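Local coordinates for protein starch synthase I (Hordeum vulgare, PDB 4HLN) that belongs to the starch synthase family and has the two-domain GT-B fold, in which two Rossmann-like domains face each other across a cleft, at residues 215-220 and 236-241; 400-405 and 534-539. One frame throughout, in Å; residues are numbered along the deposited sequence.

Contact 1 of 2, residues 215-220 and 236-241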
loop_
_atom_site.group_PDB
_atom_site.type_symbol
_atom_site.label_atom_id
_atom_site.label_comp_id
_atom_site.label_asym_id
_atom_site.label_seq_id
_atom_site.Cartn_x
_atom_site.Cartn_y
_atom_site.Cartn_z
ATOM N N HIS A 215 -14.607 21.100 9.434
ATOM C CA HIS A 215 -15.859 21.539 8.836
ATOM C C HIS A 215 -16.968 20.631 9.386
ATOM O O HIS A 215 -16.735 19.457 9.692
ATOM C CB HIS A 215 -15.778 21.454 7.304
ATOM C CG HIS A 215 -16.968 22.029 6.608
ATOM N ND1 HIS A 215 -18.151 21.332 6.456
ATOM C CD2 HIS A 215 -17.168 23.241 6.036
ATOM C CE1 HIS A 215 -19.025 22.092 5.821
ATOM N NE2 HIS A 215 -18.454 23.254 5.549
ATOM N N PRO A 216 -18.180 21.174 9.536
ATOM C CA PRO A 216 -19.314 20.383 10.052
ATOM C C PRO A 216 -19.525 19.026 9.338
ATOM O O PRO A 216 -19.822 18.022 9.996
ATOM C CB PRO A 216 -20.511 21.305 9.820
ATOM C CG PRO A 216 -19.909 22.712 9.815
ATOM C CD PRO A 216 -18.528 22.584 9.264
ATOM N N SER A 217 -19.351 18.999 8.019
ATOM C CA SER A 217 -19.589 17.788 7.234
ATOM C C SER A 217 -18.617 16.638 7.516
ATOM O O SER A 217 -18.835 15.504 7.068
ATOM C CB SER A 217 -19.591 18.098 5.733
ATOM O OG SER A 217 -18.269 18.252 5.248
ATOM N N TYR A 218 -17.538 16.913 8.238
ATOM C CA TYR A 218 -16.652 15.824 8.636
ATOM C C TYR A 218 -17.110 15.162 9.935
ATOM O O TYR A 218 -16.598 14.107 10.284
ATOM C CB TYR A 218 -15.223 16.307 8.830
ATOM C CG TYR A 218 -14.558 16.843 7.608
ATOM C CD1 TYR A 218 -14.734 16.236 6.376
ATOM C CD2 TYR A 218 -13.738 17.969 7.684
ATOM C CE1 TYR A 218 -14.113 16.736 5.248
ATOM C CE2 TYR A 218 -13.111 18.484 6.562
ATOM C CZ TYR A 218 -13.297 17.861 5.351
ATOM O OH TYR A 218 -12.684 18.367 4.235
ATOM N N HIS A 219 -18.033 15.795 10.665
ATOM C CA HIS A 219 -18.487 15.275 11.957
ATOM C C HIS A 219 -19.614 14.270 11.751
ATOM O O HIS A 219 -20.792 14.617 11.806
ATOM C CB HIS A 219 -18.982 16.399 12.865
ATOM C CG HIS A 219 -18.003 17.511 13.047
ATOM N ND1 HIS A 219 -18.339 18.696 13.666
ATOM C CD2 HIS A 219 -16.704 17.627 12.694
ATOM C CE1 HIS A 219 -17.290 19.497 13.678
ATOM N NE2 HIS A 219 -16.282 18.869 13.098
ATOM N N ARG A 220 -19.249 13.024 11.494
ATOM C CA ARG A 220 -20.228 12.013 11.139
ATOM C C ARG A 220 -19.668 10.652 11.505
ATOM O O ARG A 220 -18.496 10.356 11.232
ATOM C CB ARG A 220 -20.605 12.077 9.638
ATOM C CG ARG A 220 -21.018 13.474 9.156
ATOM C CD ARG A 220 -22.173 13.472 8.176
ATOM N NE ARG A 220 -21.744 13.290 6.791
ATOM C CZ ARG A 220 -21.783 14.232 5.843
ATOM N NH1 ARG A 220 -22.232 15.466 6.096
ATOM N NH2 ARG A 220 -21.372 13.934 4.618
ATOM N N GLN A 236 -17.848 14.585 -2.750
ATOM C CA GLN A 236 -17.102 15.422 -3.668
ATOM C C GLN A 236 -16.869 16.796 -3.048
ATOM O O GLN A 236 -15.779 17.332 -3.111
ATOM C CB GLN A 236 -17.827 15.550 -4.996
ATOM C CG GLN A 236 -17.079 16.401 -6.010
ATOM C CD GLN A 236 -17.941 16.783 -7.198
ATOM O OE1 GLN A 236 -19.011 17.381 -7.036
ATOM N NE2 GLN A 236 -17.483 16.431 -8.406
ATOM N N PHE A 237 -17.897 17.341 -2.420
ATOM C CA PHE A 237 -17.791 18.612 -1.735
ATOM C C PHE A 237 -16.828 18.565 -0.536
ATOM O O PHE A 237 -15.984 19.467 -0.358
ATOM C CB PHE A 237 -19.189 19.072 -1.304
ATOM C CG PHE A 237 -19.187 20.172 -0.287
ATOM C CD1 PHE A 237 -18.718 21.439 -0.610
ATOM C CD2 PHE A 237 -19.656 19.941 0.999
ATOM C CE1 PHE A 237 -18.714 22.463 0.340
ATOM C CE2 PHE A 237 -19.658 20.963 1.957
ATOM C CZ PHE A 237 -19.191 22.223 1.632
ATOM N N ARG A 238 -16.959 17.527 0.286
ATOM C CA ARG A 238 -16.150 17.406 1.499
ATOM C C ARG A 238 -14.673 17.391 1.141
ATOM O O ARG A 238 -13.865 18.085 1.753
ATOM C CB ARG A 238 -16.469 16.122 2.279
ATOM C CG ARG A 238 -17.850 16.047 2.906
ATOM C CD ARG A 238 -18.258 14.595 3.088
ATOM N NE ARG A 238 -18.049 14.098 4.440
ATOM C CZ ARG A 238 -17.591 12.884 4.728
ATOM N NH1 ARG A 238 -17.279 12.057 3.748
ATOM N NH2 ARG A 238 -17.435 12.498 5.993
ATOM N N TYR A 239 -14.323 16.598 0.137
ATOM C CA TYR A 239 -12.924 16.388 -0.180
ATOM C C TYR A 239 -12.329 17.485 -1.058
ATOM O O TYR A 239 -11.120 17.689 -1.088
ATOM C CB TYR A 239 -12.711 14.966 -0.691
ATOM C CG TYR A 239 -12.980 14.014 0.433
ATOM C CD1 TYR A 239 -14.123 13.231 0.461
ATOM C CD2 TYR A 239 -12.119 13.966 1.530
ATOM C CE1 TYR A 239 -14.379 12.380 1.543
ATOM C CE2 TYR A 239 -12.352 13.127 2.596
ATOM C CZ TYR A 239 -13.482 12.329 2.603
ATOM O OH TYR A 239 -13.698 11.498 3.686
ATOM N N THR A 240 -13.206 18.221 -1.724
ATOM C CA THR A 240 -12.847 19.493 -2.333
ATOM C C THR A 240 -12.338 20.470 -1.257
ATOM O O THR A 240 -11.316 21.137 -1.448
ATOM C CB THR A 240 -14.062 20.083 -3.100
ATOM O OG1 THR A 240 -14.347 19.245 -4.221
ATOM C CG2 THR A 240 -13.792 21.485 -3.622
ATOM N N LEU A 241 -13.039 20.537 -0.124
ATOM C CA LEU A 241 -12.628 21.419 0.962
ATOM C C LEU A 241 -11.248 21.010 1.440
ATOM O O LEU A 241 -10.363 21.858 1.638
ATOM C CB LEU A 241 -13.604 21.358 2.131
ATOM C CG LEU A 241 -15.014 21.877 1.880
ATOM C CD1 LEU A 241 -15.851 21.839 3.157
ATOM C CD2 LEU A 241 -14.987 23.269 1.284
#
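Arg-238, on helix 235-252, reaches over Ser-217 in the 3-10 turn that follows strand 208-214, tying turn to helix within the N-terminal Rossmann-like domain. A bend at chi3 (99°) turns its NE toward Ser-217 O, giving a nearly straight hydrogen bond (3.1 Å, 164° at the hydrogen). The oxygen lies in the guanidinium plane, whereas NE stands well above the plane of the carbonyl; NH2 adds a weak bond to the same oxygen. Tyr-218 answers in the other direction. Its side chain runs antiparallel alongside that of Arg-238, ring CE1 against CB at 3.8 Å, and its OH donates to Arg-238 O over 2.8 Å.

His-215 supplies the aromatic part. Leu-241 CD1 sits over one face of its ring, 3.6 Å from the centroid, while Pro-216 CD lies over the opposite face. Phe-237 aims its edge at the imidazole in an offset edge-to-face pair, planes 82° apart. The imidazole is fixed from its own turn, because ND1 accepts a hydrogen bond from Ser-217 N at 3.1 Å.

Farther out, Arg-238 NH1 bonds to Asn-235 OD1 and Phe-229 O, which anchors the guanidinium from the far end, and Phe-237 meets the rings of Phe-192 and His-196 edge-to-face. Arg-220 is poorly ordered, but Ser-217 O sits over the centre of one face of its guanidinium, and its NH2 forms a salt bridge with Asp-234 OD1.

Contact 2 of 2, residues 400-405 and 534-539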
loop_
_atom_site.group_PDB
_atom_site.type_symbol
_atom_site.label_atom_id
_atom_site.label_comp_id
_atom_site.label_asym_id
_atom_site.label_seq_id
_atom_site.Cartn_x
_atom_site.Cartn_y
_atom_site.Cartn_z
ATOM N N ASP A 400 9.641 -6.499 16.146
ATOM C CA ASP A 400 8.665 -7.582 16.187
ATOM C C ASP A 400 9.086 -8.740 15.278
ATOM O O ASP A 400 8.859 -9.901 15.604
ATOM C CB ASP A 400 7.277 -7.080 15.776
ATOM C CG ASP A 400 6.771 -5.948 16.663
ATOM O OD1 ASP A 400 7.234 -5.839 17.820
ATOM O OD2 ASP A 400 5.905 -5.167 16.200
ATOM N N TRP A 401 9.707 -8.425 14.144
ATOM C CA TRP A 401 10.017 -9.449 13.147
ATOM C C TRP A 401 11.501 -9.653 12.904
ATOM O O TRP A 401 12.075 -9.116 11.966
ATOM C CB TRP A 401 9.297 -9.169 11.825
ATOM C CG TRP A 401 7.814 -9.022 12.002
ATOM C CD1 TRP A 401 7.139 -7.885 12.326
ATOM C CD2 TRP A 401 6.829 -10.058 11.897
ATOM N NE1 TRP A 401 5.790 -8.140 12.414
ATOM C CE2 TRP A 401 5.573 -9.467 12.152
ATOM C CE3 TRP A 401 6.885 -11.426 11.602
ATOM C CZ2 TRP A 401 4.385 -10.196 12.121
ATOM C CZ3 TRP A 401 5.707 -12.148 11.576
ATOM C CH2 TRP A 401 4.473 -11.533 11.837
ATOM N N ASN A 402 12.109 -10.468 13.745
ATOM C CA ASN A 402 13.501 -10.799 13.579
ATOM C C ASN A 402 13.715 -12.221 14.079
ATOM O O ASN A 402 13.459 -12.515 15.240
ATOM C CB ASN A 402 14.357 -9.799 14.349
ATOM C CG ASN A 402 15.829 -10.038 14.163
ATOM O OD1 ASN A 402 16.257 -10.599 13.156
ATOM N ND2 ASN A 402 16.619 -9.621 15.140
ATOM N N PRO A 403 14.158 -13.121 13.189
ATOM C CA PRO A 403 14.345 -14.529 13.566
ATOM C C PRO A 403 15.398 -14.692 14.650
ATOM O O PRO A 403 15.499 -15.763 15.248
ATOM C CB PRO A 403 14.836 -15.186 12.272
ATOM C CG PRO A 403 14.449 -14.247 11.179
ATOM C CD PRO A 403 14.454 -12.877 11.769
ATOM N N THR A 404 16.172 -13.645 14.911
ATOM C CA THR A 404 17.249 -13.780 15.873
ATOM C C THR A 404 16.798 -13.454 17.297
ATOM O O THR A 404 17.423 -13.880 18.269
ATOM C CB THR A 404 18.497 -12.960 15.480
ATOM O OG1 THR A 404 18.761 -13.132 14.081
ATOM C CG2 THR A 404 19.706 -13.461 16.261
ATOM N N THR A 405 15.698 -12.728 17.429
ATOM C CA THR A 405 15.249 -12.342 18.763
ATOM C C THR A 405 13.787 -12.649 19.046
ATOM O O THR A 405 13.323 -12.486 20.171
ATOM C CB THR A 405 15.446 -10.856 18.978
ATOM O OG1 THR A 405 14.607 -10.136 18.061
ATOM C CG2 THR A 405 16.894 -10.505 18.738
ATOM N N ALA A 534 8.136 -12.970 5.298
ATOM C CA ALA A 534 8.664 -14.215 4.757
ATOM C C ALA A 534 10.155 -14.065 4.505
ATOM O O ALA A 534 10.966 -14.814 5.043
ATOM C CB ALA A 534 7.937 -14.592 3.477
ATOM N N MET A 535 10.503 -13.073 3.692
ATOM C CA MET A 535 11.887 -12.815 3.326
ATOM C C MET A 535 12.742 -12.567 4.564
ATOM O O MET A 535 13.833 -13.114 4.699
ATOM C CB MET A 535 11.959 -11.636 2.357
ATOM C CG MET A 535 11.691 -12.023 0.886
ATOM S SD MET A 535 11.439 -10.624 -0.232
ATOM C CE MET A 535 13.102 -9.987 -0.406
ATOM N N GLN A 536 12.226 -11.757 5.475
ATOM C CA GLN A 536 12.923 -11.452 6.714
ATOM C C GLN A 536 13.237 -12.725 7.485
ATOM O O GLN A 536 14.179 -12.766 8.276
ATOM C CB GLN A 536 12.060 -10.513 7.570
ATOM C CG GLN A 536 12.614 -10.188 8.948
ATOM C CD GLN A 536 13.853 -9.289 8.899
ATOM O OE1 GLN A 536 14.391 -8.976 7.819
ATOM N NE2 GLN A 536 14.308 -8.870 10.076
ATOM N N TYR A 537 12.448 -13.767 7.240
ATOM C CA TYR A 537 12.549 -15.003 8.007
ATOM C C TYR A 537 13.118 -16.182 7.226
ATOM O O TYR A 537 13.090 -17.316 7.710
ATOM C CB TYR A 537 11.173 -15.380 8.549
ATOM C CG TYR A 537 10.862 -14.705 9.843
ATOM C CD1 TYR A 537 10.767 -13.333 9.908
ATOM C CD2 TYR A 537 10.673 -15.435 11.010
ATOM C CE1 TYR A 537 10.491 -12.695 11.093
ATOM C CE2 TYR A 537 10.395 -14.803 12.206
ATOM C CZ TYR A 537 10.313 -13.426 12.235
ATOM O OH TYR A 537 10.040 -12.752 13.400
ATOM N N GLY A 538 13.614 -15.931 6.019
ATOM C CA GLY A 538 14.135 -17.008 5.194
ATOM C C GLY A 538 13.043 -17.945 4.711
ATOM O O GLY A 538 13.289 -19.102 4.371
ATOM N N THR A 539 11.817 -17.444 4.694
ATOM C CA THR A 539 10.720 -18.198 4.131
ATOM C C THR A 539 10.460 -17.655 2.742
ATOM O O THR A 539 10.193 -16.467 2.569
ATOM C CB THR A 539 9.473 -18.093 5.001
ATOM O OG1 THR A 539 9.797 -18.541 6.322
ATOM C CG2 THR A 539 8.331 -18.943 4.428
#
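A Schellman motif closes helix 529-536 in the C-terminal Rossmann-like domain, and Gln-536 and Tyr-537, at this helix end, dock onto Trp-401 and Pro-403 of the loop after strand 389-391. The motif is made by Thr-539 N bonding to Ala-534 O (2.8 Å) and Gly-538 N to Met-535 O, with Gly-538 at positive phi (69°) as the C-prime residue. Ala-534 O also accepts from Tyr-537 N, the two donors arriving from opposite faces of its plane.

One hydrogen bond crosses between the segments: Gln-536 NE2 to Trp-401 O, 2.9 Å long. The amide nitrogen lies in the plane of that carbonyl. Gln-536 leaves the backbone with CG opposite N (chi1 176°), which sets CG beside Trp-401 O, and the bend at chi2 then turns the amide so that NE2 reaches the same oxygen.

The phenol ring of Tyr-537 lies between loop residues. Pro-403 CG sits over the centre of one face, 3.9 Å from the centroid, as a CH-pi contact. Trp-401 turns the edge of its indole toward the tyrosine in an offset edge-to-face pair (planes 74° apart), with CB touching Tyr-537 CE1 at 3.8 Å. The hydroxyl comes close to Asn-402 N, but at an angle too poor for a hydrogen bond; it bonds instead to Asp-406 OD2.

Around this core, Trp-401 stacks with His-509 of helix 505-514 and with Tyr-533 of helix 529-536, while Tyr-537 packs on Thr-512 and Ala-513. Lys-421 of helix 419-432 reaches Tyr-537 O, and Ala-534 and Thr-539 rest on Leu-518 of strand 517-520.

Overall arrangement
The two contacts belong to different halves of the molecule and do not touch: their centres are 43 Å apart, their nearest atoms about 29 Å, and they lie on opposite sides of the chain's centre. Both segments of contact 1 come earlier in the chain than those of contact 2. Contact 1 joins neighbouring elements of the N-terminal domain, whereas contact 2 brings together segments separated by 128 intervening residues. Neither contact includes a residue of the glycan pocket, which is built from residues between Phe-556 and Ser-596, later in the chain than either. The disulfide Cys-147 to Cys-527 links the two family regions covalently, with Cys-527 lying just before the helix used by contact 2.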